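PDB 5DXI: trehalose-6-phosphate phosphatase from Candida albicans, which is a phosphatase of the HAD superfamily and binds a magnesium ion and a beryllium trifluoride ion in its phosphatase domain. Local coordinates for residues Pro268-Pro273 / Thr278-His283. Sequence-based numbering, arbitrary orientation.
Sequences PVAVGP and TVAIAH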
loop_
_atom_site.group_PDB
_atom_site.type_symbol
_atom_site.label_atom_id
_atom_site.label_comp_id
_atom_site.label_asym_id
_atom_site.label_seq_id
_atom_site.Cartn_x
_atom_site.Cartn_y
_atom_site.Cartn_z
ATOM N N PRO A 268 8.932 5.673 6.018
ATOM C CA PRO A 268 7.709 5.784 5.217
ATOM C C PRO A 268 7.877 6.861 4.154
ATOM O O PRO A 268 8.143 8.024 4.472
ATOM C CB PRO A 268 6.640 6.166 6.235
ATOM C CG PRO A 268 7.395 6.829 7.361
ATOM C CD PRO A 268 8.821 6.350 7.328
ATOM N N VAL A 269 7.703 6.471 2.896
ATOM C CA VAL A 269 8.049 7.333 1.778
ATOM C C VAL A 269 6.891 7.424 0.789
ATOM O O VAL A 269 6.444 6.408 0.253
ATOM C CB VAL A 269 9.305 6.809 1.046
ATOM C CG1 VAL A 269 9.708 7.767 -0.060
ATOM C CG2 VAL A 269 10.455 6.602 2.030
ATOM N N ALA A 270 6.401 8.635 0.547
ATOM C CA ALA A 270 5.317 8.817 -0.413
ATOM C C ALA A 270 5.838 8.866 -1.842
ATOM O O ALA A 270 6.933 9.360 -2.103
ATOM C CB ALA A 270 4.518 10.094 -0.109
ATOM N N VAL A 271 5.047 8.330 -2.765
ATOM C CA VAL A 271 5.343 8.488 -4.177
ATOM C C VAL A 271 4.423 9.562 -4.724
ATOM O O VAL A 271 3.196 9.404 -4.745
ATOM C CB VAL A 271 5.187 7.177 -4.962
ATOM C CG1 VAL A 271 5.560 7.406 -6.402
ATOM C CG2 VAL A 271 6.060 6.095 -4.341
ATOM N N GLY A 272 5.027 10.668 -5.151
ATOM C CA GLY A 272 4.281 11.813 -5.627
ATOM C C GLY A 272 5.140 13.071 -5.586
ATOM O O GLY A 272 6.310 13.025 -5.221
ATOM N N PRO A 273 4.564 14.203 -5.975
ATOM C CA PRO A 273 5.361 15.427 -6.052
ATOM C C PRO A 273 5.705 15.989 -4.656
ATOM O O PRO A 273 5.131 15.555 -3.648
ATOM C CB PRO A 273 4.463 16.372 -6.836
ATOM C CG PRO A 273 3.077 15.877 -6.611
ATOM C CD PRO A 273 3.179 14.397 -6.445
ATOM N N THR A 278 1.053 14.421 3.004
ATOM C CA THR A 278 1.232 13.025 3.397
ATOM C C THR A 278 1.876 13.019 4.771
ATOM O O THR A 278 2.493 14.011 5.176
ATOM C CB THR A 278 2.124 12.253 2.411
ATOM O OG1 THR A 278 2.346 10.914 2.882
ATOM C CG2 THR A 278 3.465 12.940 2.285
ATOM N N VAL A 279 1.746 11.920 5.498
ATOM C CA VAL A 279 2.464 11.834 6.773
ATOM C C VAL A 279 3.785 11.092 6.607
ATOM O O VAL A 279 4.494 10.837 7.586
ATOM C CB VAL A 279 1.617 11.174 7.861
ATOM C CG1 VAL A 279 0.367 12.010 8.112
ATOM C CG2 VAL A 279 1.260 9.726 7.477
ATOM N N ALA A 280 4.110 10.735 5.365
ATOM C CA ALA A 280 5.410 10.148 5.073
ATOM C C ALA A 280 6.524 11.145 5.395
ATOM O O ALA A 280 6.293 12.355 5.459
ATOM C CB ALA A 280 5.486 9.696 3.600
ATOM N N ILE A 281 7.736 10.640 5.593
ATOM C CA ILE A 281 8.847 11.488 6.005
ATOM C C ILE A 281 9.562 12.111 4.815
ATOM O O ILE A 281 10.298 13.091 4.956
ATOM C CB ILE A 281 9.861 10.676 6.842
ATOM C CG1 ILE A 281 10.829 11.605 7.577
ATOM C CG2 ILE A 281 10.601 9.670 5.969
ATOM C CD1 ILE A 281 11.771 10.888 8.525
ATOM N N ALA A 282 9.317 11.548 3.632
ATOM C CA ALA A 282 9.957 12.004 2.403
ATOM C C ALA A 282 9.167 11.528 1.180
ATOM O O ALA A 282 8.285 10.664 1.288
ATOM C CB ALA A 282 11.398 11.501 2.338
ATOM N N HIS A 283 9.495 12.062 0.012
ATOM C CA HIS A 283 8.835 11.598 -1.204
ATOM C C HIS A 283 9.805 11.219 -2.321
ATOM O O HIS A 283 10.973 11.622 -2.316
ATOM C CB HIS A 283 7.892 12.666 -1.730
ATOM C CG HIS A 283 8.622 13.817 -2.339
ATOM N ND1 HIS A 283 9.145 14.841 -1.579
ATOM C CD2 HIS A 283 9.022 14.049 -3.613
ATOM C CE1 HIS A 283 9.792 15.683 -2.367
ATOM N NE2 HIS A 283 9.735 15.223 -3.603
#
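A parallel strand pairing at the border of the HAD-type mixed sheet brings A270 beside H283, their CA atoms 4.5 Å apart, with a short connection and no helix between the two strands. Two backbone hydrogen bonds join the segments, and the pairing continues where A270 and G272 bond to the backbone of L284. The amide of A270 gives its hydrogen to A282 O over 2.9 Å, in the plane of that carbonyl and at a C=O...N angle of 160°. I281 N reaches P268 O, also at 2.9 Å, but tilted 20° from the carbonyl plane. The H283 CA-H contributes a further contact to A270 O at 3.1 Å.

The residues leading into strand 282-284 fold against strand 266-271. A280 CB lies 3.3 Å from P268 O and also meets the methyl of A270, which in turn packs against T278. Because T278 OG1 stands anti to its own backbone nitrogen (chi1 176°), it can accept from A280 N at 3.1 Å, an ST turn; E238 of helix 235-253 binds the same hydroxyl. On the I281 side, CG2 approaches the P268 ring at CD, 4.0 Å away. At the other end, H283 CD2 comes within 3.3 Å of G272 O, and the carbonyl carbon of P273 lies over one face of the imidazole, offset toward its rim. ND1 is hydrogen-bonded to T5, which would help fix the rotation of the ring.

V269 turns its side chain to L229 and L231 of strand 227-232, the inner neighbour of strand 266-271. F241 of helix 235-253 touches both P268 and T278, while strand 282-284 closes this margin of the sheet as its outermost strand.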